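Local atomic coordinates of nisin biosynthesis protein NisC (Lactococcus lactis subsp. lactis, PDB entry 2G0D), a protein that catalyses the cyclisation of the lantibiotic nisin during its biosynthesis, as a zinc-containing alpha-toroid enzyme that forms the thioether rings. Residues G84-A89 with L144-L149; E122-E127 with I163-N168; S178-S183 with G255-E260; F237-F242 with S285-Y290. All blocks are in the same frame, centred on the assembly; numbering follows the deposited sequence.

Interaction 1 (G84-A89 with L144-L149); sequences GAAGIA and LSYLLL
The start of helix 85-92 and the end of helix 140-147, two elements of the alpha toroid, meet through A86 and A89 on one side and Y146 on the other. The backbones come close: the CA atoms of A86 and Y146 are 6.3 Å apart, an approach that the small alanine side chain permits. A86 CB lies 4.1 Å from Y146 CB, at the root of the tyrosine side chain. With CG anti to the backbone N (chi1 166°), the Y146 ring runs along helix 85-92, from A86 to A89 one turn later. The carbonyl oxygen of A86 sits over one ring face, 4.0 Å from Y146 CD1. Further out, the methyl of A89 approaches obliquely, with A89 CB 3.5 Å from Y146 CZ and 3.4 Å from Y146 OH.

G84-A85-A86-G87 is a Gly-x-x-Gly turn into the helix, a sequence pattern met several times along this alpha-toroid chain, and G84 is the N-cap. The buried phenol has its polar partner elsewhere, in a hydrogen bond to N110 OD1 of helix 100-122, which fixes the far end of the ring. The same helix receives A85 and A89, both packed on L109. On the other flank of helix 140-147, L144 and L147 turn to helix 156-168, while S145 OG is hydrogen-bonded to Q397 O.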
loop_
_atom_site.group_PDB
_atom_site.type_symbol
_atom_site.label_atom_id
_atom_site.label_comp_id
_atom_site.label_asym_id
_atom_site.label_seq_id
_atom_site.Cartn_x
_atom_site.Cartn_y
_atom_site.Cartn_z
ATOM N N GLY A 84 -2.252 3.061 12.200
ATOM C CA GLY A 84 -1.814 4.111 13.106
ATOM C C GLY A 84 -1.940 5.531 12.604
ATOM O O GLY A 84 -2.779 5.829 11.754
ATOM N N ALA A 85 -1.087 6.404 13.137
ATOM C CA ALA A 85 -1.144 7.838 12.834
ATOM C C ALA A 85 -0.964 8.214 11.366
ATOM O O ALA A 85 -1.601 9.166 10.906
ATOM C CB ALA A 85 -0.145 8.632 13.729
ATOM N N ALA A 86 -0.095 7.509 10.631
ATOM C CA ALA A 86 0.143 7.847 9.208
ATOM C C ALA A 86 -1.107 7.642 8.339
ATOM O O ALA A 86 -1.373 8.448 7.437
ATOM C CB ALA A 86 1.368 7.106 8.627
ATOM N N GLY A 87 -1.895 6.603 8.625
ATOM C CA GLY A 87 -3.183 6.405 7.907
ATOM C C GLY A 87 -4.217 7.479 8.225
ATOM O O GLY A 87 -4.943 7.944 7.342
ATOM N N ILE A 88 -4.292 7.884 9.488
ATOM C CA ILE A 88 -5.189 8.961 9.885
ATOM C C ILE A 88 -4.770 10.277 9.238
ATOM O O ILE A 88 -5.615 11.002 8.677
ATOM C CB ILE A 88 -5.262 9.122 11.430
ATOM C CG1 ILE A 88 -5.733 7.816 12.088
ATOM C CG2 ILE A 88 -6.181 10.286 11.791
ATOM C CD1 ILE A 88 -5.584 7.776 13.625
ATOM N N ALA A 89 -3.468 10.582 9.298
ATOM C CA ALA A 89 -2.932 11.781 8.643
ATOM C C ALA A 89 -3.137 11.767 7.131
ATOM O O ALA A 89 -3.515 12.793 6.562
ATOM C CB ALA A 89 -1.462 11.997 8.994
ATOM N N LEU A 144 6.840 5.843 5.505
ATOM C CA LEU A 144 7.618 6.664 4.564
ATOM C C LEU A 144 6.777 7.109 3.355
ATOM O O LEU A 144 6.919 8.214 2.853
ATOM C CB LEU A 144 8.884 5.897 4.150
ATOM C CG LEU A 144 9.960 6.578 3.278
ATOM C CD1 LEU A 144 10.419 7.924 3.873
ATOM C CD2 LEU A 144 11.122 5.661 3.087
ATOM N N SER A 145 5.873 6.251 2.906
ATOM C CA SER A 145 4.988 6.580 1.767
ATOM C C SER A 145 4.234 7.876 2.050
ATOM O O SER A 145 4.212 8.796 1.214
ATOM C CB SER A 145 3.986 5.455 1.506
ATOM O OG SER A 145 3.292 5.703 0.290
ATOM N N TYR A 146 3.613 7.929 3.235
ATOM C CA TYR A 146 2.960 9.133 3.736
ATOM C C TYR A 146 3.951 10.287 3.932
ATOM O O TYR A 146 3.698 11.400 3.449
ATOM C CB TYR A 146 2.188 8.891 5.052
ATOM C CG TYR A 146 1.822 10.205 5.731
ATOM C CD1 TYR A 146 0.785 11.007 5.240
ATOM C CD2 TYR A 146 2.532 10.659 6.837
ATOM C CE1 TYR A 146 0.474 12.236 5.837
ATOM C CE2 TYR A 146 2.238 11.895 7.440
ATOM C CZ TYR A 146 1.217 12.686 6.926
ATOM O OH TYR A 146 0.910 13.901 7.531
ATOM N N LEU A 147 5.061 10.029 4.627
ATOM C CA LEU A 147 6.049 11.099 4.930
ATOM C C LEU A 147 6.532 11.832 3.695
ATOM O O LEU A 147 6.649 13.051 3.733
ATOM C CB LEU A 147 7.239 10.585 5.769
ATOM C CG LEU A 147 6.885 10.138 7.202
ATOM C CD1 LEU A 147 8.090 9.421 7.852
ATOM C CD2 LEU A 147 6.414 11.303 8.074
ATOM N N LEU A 148 6.747 11.092 2.587
ATOM C CA LEU A 148 7.272 11.660 1.341
ATOM C C LEU A 148 6.345 12.653 0.613
ATOM O O LEU A 148 6.777 13.364 -0.308
ATOM C CB LEU A 148 7.741 10.551 0.386
ATOM C CG LEU A 148 9.005 9.823 0.865
ATOM C CD1 LEU A 148 9.171 8.522 0.096
ATOM C CD2 LEU A 148 10.278 10.701 0.743
ATOM N N LEU A 149 5.099 12.728 1.056
ATOM C CA LEU A 149 4.166 13.763 0.612
ATOM C C LEU A 149 4.351 15.097 1.344
ATOM O O LEU A 149 3.780 16.094 0.927
ATOM C CB LEU A 149 2.718 13.294 0.841
ATOM C CG LEU A 149 2.202 12.128 -0.022
ATOM C CD1 LEU A 149 0.821 11.734 0.496
ATOM C CD2 LEU A 149 2.165 12.519 -1.536
#

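Interaction 2 (E122-E127 with I163-N168); sequences EGFNLE and INFLSN
F124 and F165 form a T-shaped (edge-to-face) pair in which F165 is the stem and F124 the crossbar. The ring planes stand at 83° and the centroids are 4.9 Å apart. F165 leads with the bond between CE1 and CZ: its CZ is 3.7 Å above the F124 plane, over the centre of the ring, and its CE1 comes within 3.6 Å of F124 CD2. In this geometry the hydrogens on the leading edge, which carry a slight positive charge, point into the pi cloud, a favourable electrostatic match.

Both side chains extend in the same way, with CG anti to the backbone N (chi1 176° in F124, 174° in F165), and this carries each ring outward to bridge backbones whose CA atoms, at F124 and F165, are 10.2 Å apart. The opposite face of F124 is met by its own chain: L126 N lies 3.6 Å above the plane, offset toward the rim. The chain bends back there through an Asx turn, in which N125 OD1 accepts from E127 N at 3.1 Å, the donor standing above the amide plane. On the helix, S167 turns its hydroxyl back to I163 O, which S167 N reaches from the opposite face.

The pair lies near the surface, where the loop after helix 100-122 passes helix 156-168. F165 also packs on L140 of helix 140-147, L166 reaches S141 and L144 of that helix, and I163 and S167 contact helix 226-242.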
loop_
_atom_site.group_PDB
_atom_site.type_symbol
_atom_site.label_atom_id
_atom_site.label_comp_id
_atom_site.label_asym_id
_atom_site.label_seq_id
_atom_site.Cartn_x
_atom_site.Cartn_y
_atom_site.Cartn_z
ATOM N N GLU A 122 15.437 2.760 17.278
ATOM C CA GLU A 122 16.248 2.601 18.508
ATOM C C GLU A 122 16.177 1.239 19.207
ATOM O O GLU A 122 17.209 0.682 19.598
ATOM C CB GLU A 122 15.889 3.692 19.515
ATOM C CG GLU A 122 16.657 4.987 19.312
ATOM C CD GLU A 122 18.123 4.879 19.728
ATOM O OE1 GLU A 122 18.541 3.800 20.208
ATOM O OE2 GLU A 122 18.860 5.879 19.568
ATOM N N GLY A 123 14.969 0.716 19.382
ATOM C CA GLY A 123 14.775 -0.555 20.101
ATOM C C GLY A 123 14.667 -1.762 19.180
ATOM O O GLY A 123 14.250 -2.846 19.601
ATOM N N PHE A 124 15.045 -1.574 17.921
ATOM C CA PHE A 124 14.983 -2.642 16.934
ATOM C C PHE A 124 16.030 -3.736 17.212
ATOM O O PHE A 124 17.213 -3.451 17.361
ATOM C CB PHE A 124 15.141 -2.072 15.518
ATOM C CG PHE A 124 15.188 -3.118 14.443
ATOM C CD1 PHE A 124 14.026 -3.742 14.012
ATOM C CD2 PHE A 124 16.392 -3.472 13.858
ATOM C CE1 PHE A 124 14.060 -4.707 13.021
ATOM C CE2 PHE A 124 16.432 -4.437 12.858
ATOM C CZ PHE A 124 15.257 -5.054 12.440
ATOM N N ASN A 125 15.566 -4.983 17.276
ATOM C CA ASN A 125 16.437 -6.139 17.382
ATOM C C ASN A 125 16.287 -6.971 16.124
ATOM O O ASN A 125 15.240 -7.580 15.902
ATOM C CB ASN A 125 16.074 -6.967 18.624
ATOM C CG ASN A 125 17.108 -8.052 18.950
ATOM O OD1 ASN A 125 17.875 -8.494 18.085
ATOM N ND2 ASN A 125 17.121 -8.490 20.206
ATOM N N LEU A 126 17.335 -6.983 15.305
ATOM C CA LEU A 126 17.361 -7.732 14.043
ATOM C C LEU A 126 17.068 -9.237 14.187
ATOM O O LEU A 126 16.535 -9.861 13.261
ATOM C CB LEU A 126 18.701 -7.502 13.334
ATOM C CG LEU A 126 18.993 -8.148 11.973
ATOM C CD1 LEU A 126 18.104 -7.578 10.877
ATOM C CD2 LEU A 126 20.451 -7.950 11.635
ATOM N N GLU A 127 17.410 -9.813 15.343
ATOM C CA GLU A 127 17.126 -11.228 15.617
ATOM C C GLU A 127 15.625 -11.543 15.657
ATOM O O GLU A 127 15.222 -12.691 15.426
ATOM C CB GLU A 127 17.787 -11.684 16.928
ATOM C CG GLU A 127 19.275 -11.949 16.811
ATOM C CD GLU A 127 19.823 -12.799 17.947
ATOM O OE1 GLU A 127 19.036 -13.254 18.812
ATOM O OE2 GLU A 127 21.056 -13.010 17.981
ATOM N N ILE A 163 15.133 5.622 5.344
ATOM C CA ILE A 163 15.760 5.147 4.099
ATOM C C ILE A 163 17.029 4.330 4.386
ATOM O O ILE A 163 17.190 3.222 3.847
ATOM C CB ILE A 163 16.037 6.317 3.129
ATOM C CG1 ILE A 163 14.745 6.727 2.402
ATOM C CG2 ILE A 163 17.145 5.968 2.067
ATOM C CD1 ILE A 163 14.767 8.177 1.943
ATOM N N ASN A 164 17.904 4.857 5.247
ATOM C CA ASN A 164 19.140 4.144 5.612
ATOM C C ASN A 164 18.844 2.842 6.345
ATOM O O ASN A 164 19.474 1.816 6.075
ATOM C CB ASN A 164 20.062 5.014 6.477
ATOM C CG ASN A 164 20.839 6.043 5.677
ATOM O OD1 ASN A 164 20.783 6.079 4.448
ATOM N ND2 ASN A 164 21.574 6.902 6.388
ATOM N N PHE A 165 17.869 2.886 7.257
ATOM C CA PHE A 165 17.440 1.705 7.988
ATOM C C PHE A 165 16.866 0.603 7.083
ATOM O O PHE A 165 17.229 -0.575 7.222
ATOM C CB PHE A 165 16.443 2.090 9.075
ATOM C CG PHE A 165 15.837 0.916 9.786
ATOM C CD1 PHE A 165 16.438 0.399 10.935
ATOM C CD2 PHE A 165 14.665 0.328 9.312
ATOM C CE1 PHE A 165 15.870 -0.690 11.597
ATOM C CE2 PHE A 165 14.098 -0.763 9.965
ATOM C CZ PHE A 165 14.700 -1.264 11.110
ATOM N N LEU A 166 15.967 0.971 6.167
ATOM C CA LEU A 166 15.470 0.015 5.187
ATOM C C LEU A 166 16.579 -0.589 4.296
ATOM O O LEU A 166 16.674 -1.814 4.180
ATOM C CB LEU A 166 14.332 0.619 4.331
ATOM C CG LEU A 166 13.049 1.077 5.054
ATOM C CD1 LEU A 166 12.065 1.881 4.117
ATOM C CD2 LEU A 166 12.353 -0.100 5.757
ATOM N N SER A 167 17.385 0.258 3.653
ATOM C CA SER A 167 18.496 -0.197 2.786
ATOM C C SER A 167 19.405 -1.205 3.481
ATOM O O SER A 167 19.778 -2.224 2.894
ATOM C CB SER A 167 19.366 0.984 2.309
ATOM O OG SER A 167 18.575 1.948 1.619
ATOM N N ASN A 168 19.757 -0.909 4.728
ATOM C CA ASN A 168 20.601 -1.785 5.524
ATOM C C ASN A 168 19.991 -3.178 5.760
ATOM O O ASN A 168 20.717 -4.144 5.957
ATOM C CB ASN A 168 20.963 -1.116 6.848
ATOM C CG ASN A 168 21.900 -1.955 7.681
ATOM O OD1 ASN A 168 23.076 -2.119 7.348
ATOM N ND2 ASN A 168 21.385 -2.504 8.768
#

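Interaction 3 (S178-S183 with G255-E260); sequences SLYIKS and GLVADE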
loop_
_atom_site.group_PDB
_atom_site.type_symbol
_atom_site.label_atom_id
_atom_site.label_comp_id
_atom_site.label_asym_id
_atom_site.label_seq_id
_atom_site.Cartn_x
_atom_site.Cartn_y
_atom_site.Cartn_z
ATOM N N SER A 178 19.643 -10.496 5.740
ATOM C CA SER A 178 18.836 -9.590 6.627
ATOM C C SER A 178 17.299 -9.611 6.715
ATOM O O SER A 178 16.749 -9.775 7.814
ATOM C CB SER A 178 19.369 -8.148 6.621
ATOM O OG SER A 178 20.654 -8.074 7.244
ATOM N N LEU A 179 16.612 -9.414 5.590
ATOM C CA LEU A 179 15.147 -9.332 5.570
ATOM C C LEU A 179 14.485 -10.688 5.818
ATOM O O LEU A 179 13.251 -10.792 5.885
ATOM C CB LEU A 179 14.668 -8.754 4.231
ATOM N N TYR A 180 15.312 -11.722 5.965
ATOM C CA TYR A 180 14.819 -13.075 6.186
ATOM C C TYR A 180 14.012 -13.144 7.468
ATOM O O TYR A 180 14.416 -12.579 8.479
ATOM C CB TYR A 180 15.973 -14.065 6.260
ATOM C CG TYR A 180 15.560 -15.507 6.072
ATOM C CD1 TYR A 180 15.313 -16.331 7.167
ATOM C CD2 TYR A 180 15.427 -16.047 4.793
ATOM C CE1 TYR A 180 14.954 -17.672 6.996
ATOM C CE2 TYR A 180 15.059 -17.379 4.602
ATOM C CZ TYR A 180 14.827 -18.195 5.709
ATOM O OH TYR A 180 14.464 -19.525 5.521
ATOM N N ILE A 181 12.858 -13.808 7.404
ATOM C CA ILE A 181 11.973 -13.923 8.558
ATOM C C ILE A 181 12.043 -15.352 9.059
ATOM O O ILE A 181 11.782 -16.295 8.292
ATOM C CB ILE A 181 10.488 -13.569 8.213
ATOM C CG1 ILE A 181 10.380 -12.195 7.528
ATOM C CG2 ILE A 181 9.610 -13.618 9.468
ATOM C CD1 ILE A 181 10.823 -10.999 8.387
ATOM N N LYS A 182 12.411 -15.501 10.333
ATOM C CA LYS A 182 12.415 -16.807 10.990
ATOM C C LYS A 182 10.970 -17.305 11.180
ATOM O O LYS A 182 10.022 -16.505 11.274
ATOM C CB LYS A 182 13.180 -16.745 12.325
ATOM N N SER A 183 10.809 -18.624 11.216
ATOM C CA SER A 183 9.487 -19.261 11.282
ATOM C C SER A 183 8.672 -18.677 12.427
ATOM O O SER A 183 7.465 -18.424 12.291
ATOM C CB SER A 183 9.643 -20.775 11.470
ATOM O OG SER A 183 8.412 -21.436 11.255
ATOM N N GLY A 255 7.214 -16.457 -0.808
ATOM C CA GLY A 255 8.373 -16.495 0.083
ATOM C C GLY A 255 9.476 -17.380 -0.476
ATOM O O GLY A 255 9.191 -18.355 -1.186
ATOM N N LEU A 256 10.730 -17.026 -0.161
ATOM C CA LEU A 256 11.918 -17.798 -0.557
ATOM C C LEU A 256 12.647 -18.259 0.690
ATOM O O LEU A 256 12.897 -17.468 1.592
ATOM C CB LEU A 256 12.876 -16.979 -1.434
ATOM C CG LEU A 256 12.351 -16.465 -2.775
ATOM C CD1 LEU A 256 13.379 -15.579 -3.430
ATOM C CD2 LEU A 256 11.913 -17.574 -3.731
ATOM N N VAL A 257 12.977 -19.544 0.731
ATOM C CA VAL A 257 13.526 -20.173 1.938
ATOM C C VAL A 257 15.056 -20.201 1.862
ATOM O O VAL A 257 15.624 -20.180 0.765
ATOM C CB VAL A 257 12.911 -21.574 2.150
ATOM C CG1 VAL A 257 13.580 -22.320 3.280
ATOM C CG2 VAL A 257 11.393 -21.470 2.405
ATOM N N ALA A 258 15.700 -20.226 3.033
ATOM C CA ALA A 258 17.150 -20.072 3.176
ATOM C C ALA A 258 17.954 -20.857 2.150
ATOM O O ALA A 258 18.855 -20.303 1.516
ATOM C CB ALA A 258 17.592 -20.441 4.599
ATOM N N ASP A 259 17.617 -22.137 1.987
ATOM C CA ASP A 259 18.338 -23.019 1.060
ATOM C C ASP A 259 18.203 -22.592 -0.406
ATOM O O ASP A 259 19.193 -22.596 -1.149
ATOM C CB ASP A 259 17.947 -24.501 1.261
ATOM C CG ASP A 259 16.440 -24.759 1.113
ATOM O OD1 ASP A 259 15.638 -23.802 1.158
ATOM O OD2 ASP A 259 16.058 -25.944 0.957
ATOM N N GLU A 260 16.985 -22.217 -0.806
ATOM C CA GLU A 260 16.723 -21.703 -2.145
ATOM C C GLU A 260 17.563 -20.456 -2.423
ATOM O O GLU A 260 18.127 -20.311 -3.516
ATOM C CB GLU A 260 15.235 -21.391 -2.322
ATOM C CG GLU A 260 14.326 -22.593 -2.108
ATOM C CD GLU A 260 12.873 -22.279 -2.380
ATOM O OE1 GLU A 260 12.326 -21.385 -1.706
ATOM O OE2 GLU A 260 12.280 -22.935 -3.270
#
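Y180 reaches across to L256, V257 and A258, where strand 255-256 gives way to helix 258-263. From CB the side chain sets out with CG anti to the backbone N (chi1 -163°), which brings the outer part of the ring, rather than CB itself, up to the other segment. CE2 is the first atom to arrive, 3.7 Å from L256 O and 3.3 Å from A258 N. CZ follows, 3.7 Å from the methyl carbon A258 CB. At the tip, Y180 OH lies 3.7 Å from V257 CG1 and accepts a hydrogen bond from A258 N, 2.9 Å long with an N-H...O angle of 146°; the donor is near the ring plane, at its edge.

V257 is the N-cap of the helix, with an apolar side chain, and the tyrosine oxygen that A258 N meets comes from outside the helix, A258 being its first residue. Within the helix start, E260 OE1 accepts from V257 N at 3.1 Å through its anti lone pair. Y180 OH is also hydrogen-bonded to L197 O. Since a carbonyl can only accept, the phenol probably gives its proton to L197 while receiving the amide of A258, joining loop and helix start through one buried hydroxyl.

Interaction 4 (F237-F242 with S285-Y290); sequences FIYEKF and SLLYLY
Y288, Y239 and L287 bury most of the surface where helices 226-242 and 281-294 face each other. L287 points its CD2 methyl obliquely at the Y239 ring, and at 3.3 Å from Y239 CD2 the packing is tight. Y288, next along the helix, reaches across beside it, its hydroxyl coming up to the base of Y239, with Y288 OH 3.3 Å from Y239 CB and Y288 CE2 3.9 Å from the same carbon.

The helix segments cross at -129°, with axes 11.4 Å apart, a wide spacing that large side chains bridge within the alpha toroid. At its tip Y288 donates a short hydrogen bond to E240, 2.6 Å from OH to OE2, using the anti lone pair of that oxygen. The glutamate chain bends at chi2 (-64°) to bring its carboxylate round to the ring edge, its plane turned 73° from that of the ring. K303 of helix 298-314 forms a salt bridge to the same OE2, which would favour the ionised carboxylate, and E240 OE1 is hydrogen-bonded to Y299 OH. Y239 sends its own hydroxyl elsewhere, to M202 O, while its ring meets W252 edge-to-face.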
loop_
_atom_site.group_PDB
_atom_site.type_symbol
_atom_site.label_atom_id
_atom_site.label_comp_id
_atom_site.label_asym_id
_atom_site.label_seq_id
_atom_site.Cartn_x
_atom_site.Cartn_y
_atom_site.Cartn_z
ATOM N N PHE A 237 17.427 -7.336 -8.636
ATOM C CA PHE A 237 18.274 -8.494 -8.980
ATOM C C PHE A 237 17.735 -9.795 -8.349
ATOM O O PHE A 237 17.769 -10.861 -8.988
ATOM C CB PHE A 237 19.728 -8.223 -8.548
ATOM C CG PHE A 237 20.696 -9.353 -8.843
ATOM C CD1 PHE A 237 21.544 -9.289 -9.942
ATOM C CD2 PHE A 237 20.801 -10.450 -7.987
ATOM C CE1 PHE A 237 22.482 -10.321 -10.204
ATOM C CE2 PHE A 237 21.724 -11.491 -8.244
ATOM C CZ PHE A 237 22.562 -11.415 -9.353
ATOM N N ILE A 238 17.219 -9.701 -7.117
ATOM C CA ILE A 238 16.636 -10.866 -6.435
ATOM C C ILE A 238 15.313 -11.288 -7.089
ATOM O O ILE A 238 15.037 -12.477 -7.213
ATOM C CB ILE A 238 16.462 -10.656 -4.899
ATOM C CG1 ILE A 238 17.830 -10.534 -4.211
ATOM C CG2 ILE A 238 15.662 -11.807 -4.281
ATOM C CD1 ILE A 238 17.763 -10.021 -2.787
ATOM N N TYR A 239 14.501 -10.320 -7.512
ATOM C CA TYR A 239 13.308 -10.651 -8.297
ATOM C C TYR A 239 13.671 -11.328 -9.614
ATOM O O TYR A 239 13.073 -12.351 -9.970
ATOM C CB TYR A 239 12.368 -9.444 -8.463
ATOM C CG TYR A 239 11.489 -9.315 -7.249
ATOM C CD1 TYR A 239 10.271 -10.008 -7.157
ATOM C CD2 TYR A 239 11.913 -8.568 -6.149
ATOM C CE1 TYR A 239 9.486 -9.938 -5.999
ATOM C CE2 TYR A 239 11.139 -8.476 -5.000
ATOM C CZ TYR A 239 9.933 -9.159 -4.932
ATOM O OH TYR A 239 9.202 -9.046 -3.788
ATOM N N GLU A 240 14.670 -10.787 -10.308
ATOM C CA GLU A 240 15.103 -11.340 -11.583
ATOM C C GLU A 240 15.621 -12.763 -11.414
ATOM O O GLU A 240 15.384 -13.619 -12.277
ATOM C CB GLU A 240 16.195 -10.459 -12.242
ATOM C CG GLU A 240 15.682 -9.163 -12.905
ATOM C CD GLU A 240 14.753 -9.435 -14.092
ATOM O OE1 GLU A 240 15.232 -9.469 -15.249
ATOM O OE2 GLU A 240 13.534 -9.625 -13.863
ATOM N N LYS A 241 16.318 -13.018 -10.306
ATOM C CA LYS A 241 16.941 -14.330 -10.101
ATOM C C LYS A 241 15.904 -15.403 -9.790
ATOM O O LYS A 241 15.968 -16.506 -10.334
ATOM C CB LYS A 241 18.008 -14.301 -8.999
ATOM C CG LYS A 241 19.145 -15.336 -9.193
ATOM C CD LYS A 241 20.218 -14.789 -10.170
ATOM C CE LYS A 241 21.467 -15.661 -10.242
ATOM N NZ LYS A 241 21.254 -16.925 -11.035
ATOM N N PHE A 242 14.950 -15.077 -8.922
ATOM C CA PHE A 242 14.019 -16.088 -8.424
ATOM C C PHE A 242 12.675 -16.157 -9.182
ATOM O O PHE A 242 11.791 -16.939 -8.807
ATOM C CB PHE A 242 13.855 -15.975 -6.904
ATOM C CG PHE A 242 15.112 -16.340 -6.129
ATOM C CD1 PHE A 242 15.938 -15.349 -5.604
ATOM C CD2 PHE A 242 15.469 -17.679 -5.932
ATOM C CE1 PHE A 242 17.103 -15.693 -4.883
ATOM C CE2 PHE A 242 16.631 -18.027 -5.232
ATOM C CZ PHE A 242 17.443 -17.028 -4.707
ATOM N N SER A 285 4.845 -5.949 -10.145
ATOM C CA SER A 285 5.032 -5.116 -11.351
ATOM C C SER A 285 5.336 -3.663 -10.999
ATOM O O SER A 285 5.989 -2.970 -11.768
ATOM C CB SER A 285 3.824 -5.179 -12.292
ATOM O OG SER A 285 2.681 -4.467 -11.795
ATOM N N LEU A 286 4.845 -3.199 -9.848
ATOM C CA LEU A 286 5.140 -1.833 -9.367
ATOM C C LEU A 286 6.640 -1.645 -9.074
ATOM O O LEU A 286 7.232 -0.627 -9.425
ATOM C CB LEU A 286 4.273 -1.481 -8.134
ATOM C CG LEU A 286 2.752 -1.353 -8.384
ATOM C CD1 LEU A 286 1.940 -1.191 -7.070
ATOM C CD2 LEU A 286 2.505 -0.205 -9.298
ATOM N N LEU A 287 7.259 -2.635 -8.445
ATOM C CA LEU A 287 8.716 -2.607 -8.247
ATOM C C LEU A 287 9.461 -2.368 -9.570
ATOM O O LEU A 287 10.353 -1.539 -9.631
ATOM C CB LEU A 287 9.214 -3.917 -7.599
ATOM C CG LEU A 287 10.745 -4.064 -7.505
ATOM C CD1 LEU A 287 11.368 -3.033 -6.529
ATOM C CD2 LEU A 287 11.127 -5.480 -7.089
ATOM N N TYR A 288 9.082 -3.080 -10.625
ATOM C CA TYR A 288 9.824 -3.015 -11.870
ATOM C C TYR A 288 9.549 -1.664 -12.553
ATOM O O TYR A 288 10.435 -1.058 -13.173
ATOM C CB TYR A 288 9.431 -4.183 -12.778
ATOM C CG TYR A 288 10.127 -5.509 -12.467
ATOM C CD1 TYR A 288 11.256 -5.906 -13.203
ATOM C CD2 TYR A 288 9.668 -6.363 -11.452
ATOM C CE1 TYR A 288 11.922 -7.114 -12.938
ATOM C CE2 TYR A 288 10.326 -7.591 -11.186
ATOM C CZ TYR A 288 11.448 -7.955 -11.948
ATOM O OH TYR A 288 12.118 -9.144 -11.722
ATOM N N LEU A 289 8.315 -1.200 -12.413
ATOM C CA LEU A 289 7.887 0.038 -13.005
ATOM C C LEU A 289 8.695 1.164 -12.355
ATOM O O LEU A 289 9.401 1.907 -13.044
ATOM C CB LEU A 289 6.368 0.221 -12.759
ATOM C CG LEU A 289 5.798 1.558 -13.220
ATOM C CD1 LEU A 289 6.074 1.691 -14.742
ATOM C CD2 LEU A 289 4.326 1.707 -12.902
ATOM N N TYR A 290 8.578 1.268 -11.023
ATOM C CA TYR A 290 9.230 2.304 -10.250
ATOM C C TYR A 290 10.754 2.217 -10.308
ATOM O O TYR A 290 11.424 3.239 -10.464
ATOM C CB TYR A 290 8.743 2.283 -8.803
ATOM C CG TYR A 290 7.247 2.602 -8.615
ATOM C CD1 TYR A 290 6.563 3.470 -9.488
ATOM C CD2 TYR A 290 6.549 2.069 -7.546
ATOM C CE1 TYR A 290 5.203 3.773 -9.296
ATOM C CE2 TYR A 290 5.196 2.354 -7.348
ATOM C CZ TYR A 290 4.536 3.205 -8.215
ATOM O OH TYR A 290 3.199 3.455 -8.008
#

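Overall arrangement
Interactions 1 to 4 form a chain of neighbours. Interactions 1 and 2, with centres 19 Å apart, join where L144 CD2 meets I163 CG1 at 3.8 Å, between helices consecutive in sequence. Interactions 2 and 3, 17 Å between centres, touch lightly through L126 CD1 and S178 O. Interactions 3 and 4, 18 Å between centres, pack closely, L256 CD1 lying 3.3 Å from F242 CG. Interactions 1 and 4 do not touch, their nearest atoms being about 9 Å apart. The zinc ion is held by C278, C324 and H325; helix 281-294 of interaction 4 begins just after C278 and packs on helix 327-341, which begins just after H325.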